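Local coordinates for protein folylpolyglutamate synthase/dihydrofolate synthase (Thermotoga maritima, PDB 1O5Z) that probably catalyses the ATP-dependent addition of L-glutamate to dihydropteroate and to tetrahydrofolyl polyglutamates in folate biosynthesis, at residues F92-R95 / I96-N99; Y102-E105 / E106-V109; Y426-E429 / F430-G434. One frame throughout, in Å; residues are numbered along the deposited sequence.

Contact 1: residues F92-R95 / I96-N99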
loop_
_atom_site.group_PDB
_atom_site.type_symbol
_atom_site.label_atom_id
_atom_site.label_comp_id
_atom_site.label_asym_id
_atom_site.label_seq_id
_atom_site.Cartn_x
_atom_site.Cartn_y
_atom_site.Cartn_z
ATOM N N PHE A 92 -9.913 7.182 3.940
ATOM C CA PHE A 92 -9.589 6.364 5.086
ATOM C C PHE A 92 -10.117 4.941 4.963
ATOM O O PHE A 92 -9.507 3.999 5.456
ATOM C CB PHE A 92 -10.156 7.052 6.326
ATOM C CG PHE A 92 -10.065 6.239 7.544
ATOM C CD1 PHE A 92 -8.960 6.359 8.398
ATOM C CD2 PHE A 92 -11.071 5.344 7.850
ATOM C CE1 PHE A 92 -8.868 5.592 9.577
ATOM C CE2 PHE A 92 -11.005 4.574 8.994
ATOM C CZ PHE A 92 -9.895 4.703 9.875
ATOM N N ARG A 93 -11.249 4.785 4.298
ATOM C CA ARG A 93 -11.894 3.489 4.198
ATOM C C ARG A 93 -11.155 2.414 3.320
ATOM O O ARG A 93 -11.455 1.191 3.416
ATOM C CB ARG A 93 -13.354 3.714 3.806
ATOM C CG ARG A 93 -14.094 4.515 4.876
ATOM C CD ARG A 93 -15.221 5.358 4.327
ATOM N NE ARG A 93 -15.854 4.483 3.372
ATOM C CZ ARG A 93 -15.930 4.639 2.086
ATOM N NH1 ARG A 93 -15.592 5.767 1.507
ATOM N NH2 ARG A 93 -16.446 3.644 1.397
ATOM N N GLU A 94 -10.185 2.855 2.510
ATOM C CA GLU A 94 -9.237 1.928 1.863
ATOM C C GLU A 94 -8.496 0.987 2.839
ATOM O O GLU A 94 -7.991 -0.093 2.458
ATOM C CB GLU A 94 -8.143 2.737 1.131
ATOM C CG GLU A 94 -8.598 3.503 -0.082
ATOM C CD GLU A 94 -7.603 4.565 -0.512
ATOM O OE1 GLU A 94 -6.383 4.395 -0.271
ATOM O OE2 GLU A 94 -8.046 5.590 -1.076
ATOM N N ARG A 95 -8.391 1.418 4.093
ATOM C CA ARG A 95 -7.564 0.728 5.077
ATOM C C ARG A 95 -8.184 -0.565 5.529
ATOM O O ARG A 95 -7.483 -1.431 5.954
ATOM C CB ARG A 95 -7.305 1.623 6.317
ATOM C CG ARG A 95 -6.463 2.836 6.063
ATOM C CD ARG A 95 -6.501 3.823 7.153
ATOM N NE ARG A 95 -5.685 4.979 6.831
ATOM C CZ ARG A 95 -4.421 5.164 7.236
ATOM N NH1 ARG A 95 -3.783 6.269 6.855
ATOM N NH2 ARG A 95 -3.799 4.285 8.042
ATOM N N ILE A 96 -9.514 -0.664 5.460
ATOM C CA ILE A 96 -10.257 -1.829 5.995
ATOM C C ILE A 96 -11.304 -2.296 4.990
ATOM O O ILE A 96 -12.172 -1.545 4.595
ATOM C CB ILE A 96 -10.947 -1.453 7.313
ATOM C CG1 ILE A 96 -9.940 -0.811 8.281
ATOM C CG2 ILE A 96 -11.558 -2.652 7.949
ATOM C CD1 ILE A 96 -10.583 -0.322 9.543
ATOM N N ARG A 97 -11.202 -3.558 4.601
ATOM C CA ARG A 97 -11.991 -4.096 3.529
ATOM C C ARG A 97 -12.537 -5.449 3.888
ATOM O O ARG A 97 -11.963 -6.170 4.685
ATOM C CB ARG A 97 -11.157 -4.195 2.269
ATOM C CG ARG A 97 -10.359 -3.012 2.043
ATOM C CD ARG A 97 -9.757 -2.963 0.666
ATOM N NE ARG A 97 -8.794 -1.874 0.601
ATOM C CZ ARG A 97 -7.958 -1.669 -0.386
ATOM N NH1 ARG A 97 -7.958 -2.457 -1.462
ATOM N NH2 ARG A 97 -7.143 -0.624 -0.320
ATOM N N LEU A 98 -13.703 -5.719 3.330
ATOM C CA LEU A 98 -14.365 -7.008 3.369
ATOM C C LEU A 98 -14.554 -7.402 1.905
ATOM O O LEU A 98 -15.225 -6.704 1.130
ATOM C CB LEU A 98 -15.724 -6.904 4.044
ATOM C CG LEU A 98 -16.587 -8.159 4.155
ATOM C CD1 LEU A 98 -15.896 -9.250 4.942
ATOM C CD2 LEU A 98 -17.893 -7.729 4.816
ATOM N N ASN A 99 -13.885 -8.486 1.547
ATOM C CA ASN A 99 -13.941 -9.014 0.226
ATOM C C ASN A 99 -13.547 -7.909 -0.724
ATOM O O ASN A 99 -14.092 -7.765 -1.787
ATOM C CB ASN A 99 -15.324 -9.592 -0.035
ATOM C CG ASN A 99 -15.638 -10.777 0.903
ATOM O OD1 ASN A 99 -14.723 -11.446 1.340
ATOM N ND2 ASN A 99 -16.924 -11.058 1.148
#

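Contact 2: residues Y102-E105 / E106-V109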
loop_
_atom_site.group_PDB
_atom_site.type_symbol
_atom_site.label_atom_id
_atom_site.label_comp_id
_atom_site.label_asym_id
_atom_site.label_seq_id
_atom_site.Cartn_x
_atom_site.Cartn_y
_atom_site.Cartn_z
ATOM N N TYR A 102 -14.343 -1.456 0.428
ATOM C CA TYR A 102 -14.021 -0.587 1.567
ATOM C C TYR A 102 -15.143 -0.639 2.618
ATOM O O TYR A 102 -16.318 -0.598 2.318
ATOM C CB TYR A 102 -13.830 0.875 1.166
ATOM C CG TYR A 102 -12.814 1.177 0.086
ATOM C CD1 TYR A 102 -12.772 2.441 -0.501
ATOM C CD2 TYR A 102 -11.894 0.208 -0.362
ATOM C CE1 TYR A 102 -11.863 2.723 -1.531
ATOM C CE2 TYR A 102 -10.981 0.491 -1.359
ATOM C CZ TYR A 102 -10.956 1.729 -1.937
ATOM O OH TYR A 102 -10.031 1.961 -2.936
ATOM N N ILE A 103 -14.746 -0.678 3.872
ATOM C CA ILE A 103 -15.672 -0.480 4.948
ATOM C C ILE A 103 -16.506 0.778 4.651
ATOM O O ILE A 103 -15.986 1.746 4.098
ATOM C CB ILE A 103 -14.882 -0.370 6.256
ATOM C CG1 ILE A 103 -15.821 -0.348 7.474
ATOM C CG2 ILE A 103 -13.969 0.871 6.264
ATOM C CD1 ILE A 103 -15.078 -0.475 8.785
ATOM N N SER A 104 -17.798 0.718 4.962
ATOM C CA SER A 104 -18.644 1.845 4.842
ATOM C C SER A 104 -18.362 2.849 5.935
ATOM O O SER A 104 -17.862 2.509 6.989
ATOM C CB SER A 104 -20.103 1.412 4.975
ATOM O OG SER A 104 -20.363 0.915 6.271
ATOM N N GLU A 105 -18.732 4.092 5.686
ATOM C CA GLU A 105 -18.749 5.117 6.731
ATOM C C GLU A 105 -19.539 4.664 7.967
ATOM O O GLU A 105 -19.097 4.854 9.109
ATOM C CB GLU A 105 -19.366 6.408 6.184
ATOM C CG GLU A 105 -18.456 7.078 5.169
ATOM C CD GLU A 105 -18.826 8.518 4.856
ATOM O OE1 GLU A 105 -19.878 9.001 5.341
ATOM O OE2 GLU A 105 -18.043 9.149 4.097
ATOM N N GLU A 106 -20.710 4.081 7.704
ATOM C CA GLU A 106 -21.629 3.597 8.735
ATOM C C GLU A 106 -20.958 2.521 9.636
ATOM O O GLU A 106 -21.054 2.561 10.844
ATOM C CB GLU A 106 -22.928 3.061 8.096
ATOM C CG GLU A 106 -23.914 2.607 9.157
ATOM C CD GLU A 106 -25.071 1.706 8.665
ATOM O OE1 GLU A 106 -26.243 1.939 9.145
ATOM O OE2 GLU A 106 -24.784 0.763 7.852
ATOM N N ASP A 107 -20.256 1.585 9.046
ATOM C CA ASP A 107 -19.574 0.612 9.845
ATOM C C ASP A 107 -18.375 1.144 10.603
ATOM O O ASP A 107 -18.063 0.653 11.694
ATOM C CB ASP A 107 -19.153 -0.569 8.988
ATOM C CG ASP A 107 -20.322 -1.527 8.718
ATOM O OD1 ASP A 107 -21.386 -1.411 9.392
ATOM O OD2 ASP A 107 -20.248 -2.426 7.849
ATOM N N VAL A 108 -17.672 2.107 10.034
ATOM C CA VAL A 108 -16.577 2.707 10.739
ATOM C C VAL A 108 -17.165 3.339 12.017
ATOM O O VAL A 108 -16.649 3.163 13.122
ATOM C CB VAL A 108 -15.898 3.780 9.898
ATOM C CG1 VAL A 108 -15.047 4.730 10.818
ATOM C CG2 VAL A 108 -15.072 3.158 8.751
ATOM N N VAL A 109 -18.261 4.058 11.843
ATOM C CA VAL A 109 -18.959 4.682 12.963
ATOM C C VAL A 109 -19.378 3.612 13.987
ATOM O O VAL A 109 -19.139 3.768 15.178
ATOM C CB VAL A 109 -20.155 5.508 12.456
ATOM C CG1 VAL A 109 -21.060 5.978 13.601
ATOM C CG2 VAL A 109 -19.676 6.696 11.737
HETATM O O HOH W 1 -18.625 -2.098 5.936
HETATM O O HOH W 2 -22.743 -0.394 6.081
#

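Contact 3: residues Y426-E429 / F430-G434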
loop_
_atom_site.group_PDB
_atom_site.type_symbol
_atom_site.label_atom_id
_atom_site.label_comp_id
_atom_site.label_asym_id
_atom_site.label_seq_id
_atom_site.Cartn_x
_atom_site.Cartn_y
_atom_site.Cartn_z
ATOM N N TYR A 426 -6.014 12.868 -4.477
ATOM C CA TYR A 426 -7.032 13.860 -4.777
ATOM C C TYR A 426 -7.505 13.807 -6.208
ATOM O O TYR A 426 -8.683 13.791 -6.497
ATOM C CB TYR A 426 -6.430 15.221 -4.497
ATOM C CG TYR A 426 -7.351 16.421 -4.669
ATOM C CD1 TYR A 426 -8.234 16.829 -3.661
ATOM C CD2 TYR A 426 -7.289 17.181 -5.834
ATOM C CE1 TYR A 426 -9.009 17.938 -3.846
ATOM C CE2 TYR A 426 -8.073 18.257 -6.018
ATOM C CZ TYR A 426 -8.919 18.640 -5.035
ATOM O OH TYR A 426 -9.653 19.760 -5.298
ATOM N N VAL A 427 -6.561 13.782 -7.107
ATOM C CA VAL A 427 -6.845 13.638 -8.540
ATOM C C VAL A 427 -7.466 12.287 -8.916
ATOM O O VAL A 427 -8.354 12.208 -9.731
ATOM C CB VAL A 427 -5.543 13.858 -9.324
ATOM C CG1 VAL A 427 -5.698 13.444 -10.794
ATOM C CG2 VAL A 427 -5.117 15.330 -9.185
ATOM N N ARG A 428 -6.972 11.208 -8.334
ATOM C CA ARG A 428 -7.548 9.911 -8.541
ATOM C C ARG A 428 -8.967 9.928 -8.106
ATOM O O ARG A 428 -9.825 9.328 -8.744
ATOM C CB ARG A 428 -6.801 8.876 -7.729
ATOM C CG ARG A 428 -7.095 7.474 -8.163
ATOM C CD ARG A 428 -6.640 6.420 -7.213
ATOM N NE ARG A 428 -6.768 5.139 -7.889
ATOM C CZ ARG A 428 -7.894 4.493 -7.968
ATOM N NH1 ARG A 428 -8.944 4.952 -7.336
ATOM N NH2 ARG A 428 -7.969 3.340 -8.613
ATOM N N GLU A 429 -9.247 10.572 -6.986
ATOM C CA GLU A 429 -10.611 10.527 -6.521
ATOM C C GLU A 429 -11.527 11.217 -7.543
ATOM O O GLU A 429 -12.617 10.755 -7.833
ATOM C CB GLU A 429 -10.796 11.156 -5.149
ATOM C CG GLU A 429 -12.152 10.756 -4.567
ATOM C CD GLU A 429 -12.441 11.327 -3.216
ATOM O OE1 GLU A 429 -11.525 11.895 -2.657
ATOM O OE2 GLU A 429 -13.610 11.225 -2.728
ATOM N N PHE A 430 -11.079 12.324 -8.078
ATOM C CA PHE A 430 -11.926 13.061 -8.952
ATOM C C PHE A 430 -12.112 12.361 -10.255
ATOM O O PHE A 430 -13.195 12.349 -10.812
ATOM C CB PHE A 430 -11.400 14.450 -9.177
ATOM C CG PHE A 430 -12.437 15.362 -9.732
ATOM C CD1 PHE A 430 -13.397 15.905 -8.900
ATOM C CD2 PHE A 430 -12.473 15.650 -11.095
ATOM C CE1 PHE A 430 -14.374 16.730 -9.415
ATOM C CE2 PHE A 430 -13.452 16.478 -11.610
ATOM C CZ PHE A 430 -14.400 17.010 -10.782
ATOM N N LEU A 431 -11.044 11.758 -10.726
ATOM C CA LEU A 431 -11.078 11.016 -11.961
ATOM C C LEU A 431 -11.999 9.812 -11.902
ATOM O O LEU A 431 -12.675 9.456 -12.881
ATOM C CB LEU A 431 -9.654 10.543 -12.285
ATOM C CG LEU A 431 -8.709 11.541 -12.978
ATOM C CD1 LEU A 431 -7.349 10.914 -13.169
ATOM C CD2 LEU A 431 -9.293 12.046 -14.297
ATOM N N THR A 432 -12.000 9.145 -10.760
ATOM C CA THR A 432 -12.764 7.930 -10.608
ATOM C C THR A 432 -14.138 8.197 -10.052
ATOM O O THR A 432 -15.030 7.414 -10.279
ATOM C CB THR A 432 -12.002 6.947 -9.734
ATOM O OG1 THR A 432 -11.583 7.591 -8.529
ATOM C CG2 THR A 432 -10.676 6.541 -10.424
ATOM N N THR A 433 -14.351 9.308 -9.363
ATOM C CA THR A 433 -15.690 9.578 -8.816
ATOM C C THR A 433 -16.344 10.861 -9.292
ATOM O O THR A 433 -17.523 11.065 -9.080
ATOM C CB THR A 433 -15.693 9.596 -7.255
ATOM O OG1 THR A 433 -14.932 10.721 -6.752
ATOM C CG2 THR A 433 -15.029 8.326 -6.693
ATOM N N GLY A 434 -15.594 11.752 -9.897
ATOM C CA GLY A 434 -16.192 13.004 -10.307
ATOM C C GLY A 434 -16.530 13.931 -9.162
ATOM O O GLY A 434 -17.199 14.975 -9.374
#

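Contact 1: residues F92-R95 / I96-N99
E94 O is gripped side-on by the guanidinium of R97, with R97 NE 2.7 Å and R97 NH2 3.0 Å from that one oxygen. The oxygen lies only 7° out of the guanidinium plane, while the two nitrogens reach the carbonyl from opposite faces. The NE bond is the straighter, with an N-H...O angle of 154°. R97 gets there by placing CG beside its own backbone N (chi1 -44°) and running extended as far as NE.

Residues 92-95 form a short 3-10 turn, in which R95 N bonds F92 O at 3.1 Å. The turn feeds strand 96-98 of the mixed sheet in the Mur ligase middle domain, and I96 N adds a weak bond to R93 O at 3.4 Å. The E94 carboxylate is engaged elsewhere, by the backbone N of L89, S90 and T91. R97 NH1 forms a salt bridge with E100, and Y85 adds a cation-pi contact.

With an alanine in place of R97, E94 O would probably lose both side-chain donors and E100 its charged mate. The chemistry implies a buried carbonyl satisfied by a side chain, and a guanidinium whose rotation is fixed and whose charge is probably offset by E100.

Contact 2: residues Y102-E105 / E106-V109
V108 N lies 3.1 Å from S104 O, and V109 N lies 3.0 Å from E105 O, so the i to i-4 bonding of helix 105-122 begins as soon as the chain leaves the extended conformation of S104. The first turn still has amide groups without a preceding turn to receive them, and the side chain of S104 serves one of these: OG accepts from D107 N at 2.9 Å, with an N-H...O angle of 160°. OG can do this because it sits between the backbone N and the carbonyl carbon (chi1 65°), which swings it over the helix start and also against D107 CB.

S104 is therefore the N-cap. In a direct capping box the carboxylate three residues on would accept from the N-cap amide; here water 1 stands between them, accepting a hydrogen bond from S104 N at 3.1 Å and donating to D107 OD2 at 2.5 Å, a length too short to be taken at face value. Water 2 lies 2.7 Å from S104 OG and donates to E106 OE2. E105, E106 and D107 all belong to the first turn, where the helix dipole would probably favour negative charge.

I103, just ahead of the cap, meets V108 in the first turn, the pairing of a hydrophobic staple. Its CG2 is 3.6 Å from V108 CG2 and its CD1 also rests on that methyl, the two side chains crossing at about a right angle. I103 CG1 touches D107 CB at 3.7 Å.

E105 OE1 bonds H12, a residue of the N-terminal histidine tag. Y143 of helix 132-146 packs on I103 and D107, while Y15 and V18 of helix 12-23 cover V108.

Contact 3: residues Y426-E429 / F430-G434
The last turns of helix 421-433 end here, with two consecutive threonines bonding back to carbonyls one turn earlier and a glycine leading the chain out. E429 O receives two donors from one residue: T433 OG1 at 2.6 Å from E429 O and T433 N at 2.7 Å from it. They come from opposite faces of the carbonyl, the hydroxyl standing 43° out of its plane. T433 can supply both because OG1 lies between its backbone N and carbonyl carbon (chi1 67°), turned back along the helix; T433 OG1 in turn accepts from K435 N. T432 repeats the pattern on R428 O, with T432 N at 3.0 Å and a hydroxyl bond so short that its length is doubtful.

G434 follows with a phi of 71°, a value that favours glycine, and its CA sits over the centre of the F430 ring, 4.2 Å above the plane. V427 CG1 and L431 CD1, 3.8 Å apart, lie side by side and point the same way, and L431 continues onto Y318 and I408.

T432 CG2 covers one face of the R428 guanidinium, 3.9 Å from NH1, while NH2 forms a salt bridge with E309. The E429 carboxylate is taken by W440 NE1 and N437 N. Chemically, E429 O gains a hydroxyl donor beside its helical amide, and R428 O perhaps another, and both charged side chains are held by partners beyond the helix.

In the fold
Contacts 1 and 2 are neighbours in the Mur ligase middle domain, their centres 9 Å apart. I96 O probably bonds I103 N and R93 NE probably bonds I103 O, while the Y102 ring packs against E94. Contact 3 touches neither: its centre is about 18 Å from that of contact 1 and about 20 Å from that of contact 2. Contact 1 is the buried one, and there an arginine side chain satisfies a backbone oxygen. Contacts 2 and 3 are only partly buried, at the start of helix 105-122 and the end of helix 421-433: a serine hydroxyl caps one amide, with water bridging to first-turn carboxylates, while a threonine hydroxyl, and perhaps a second, serves carbonyls.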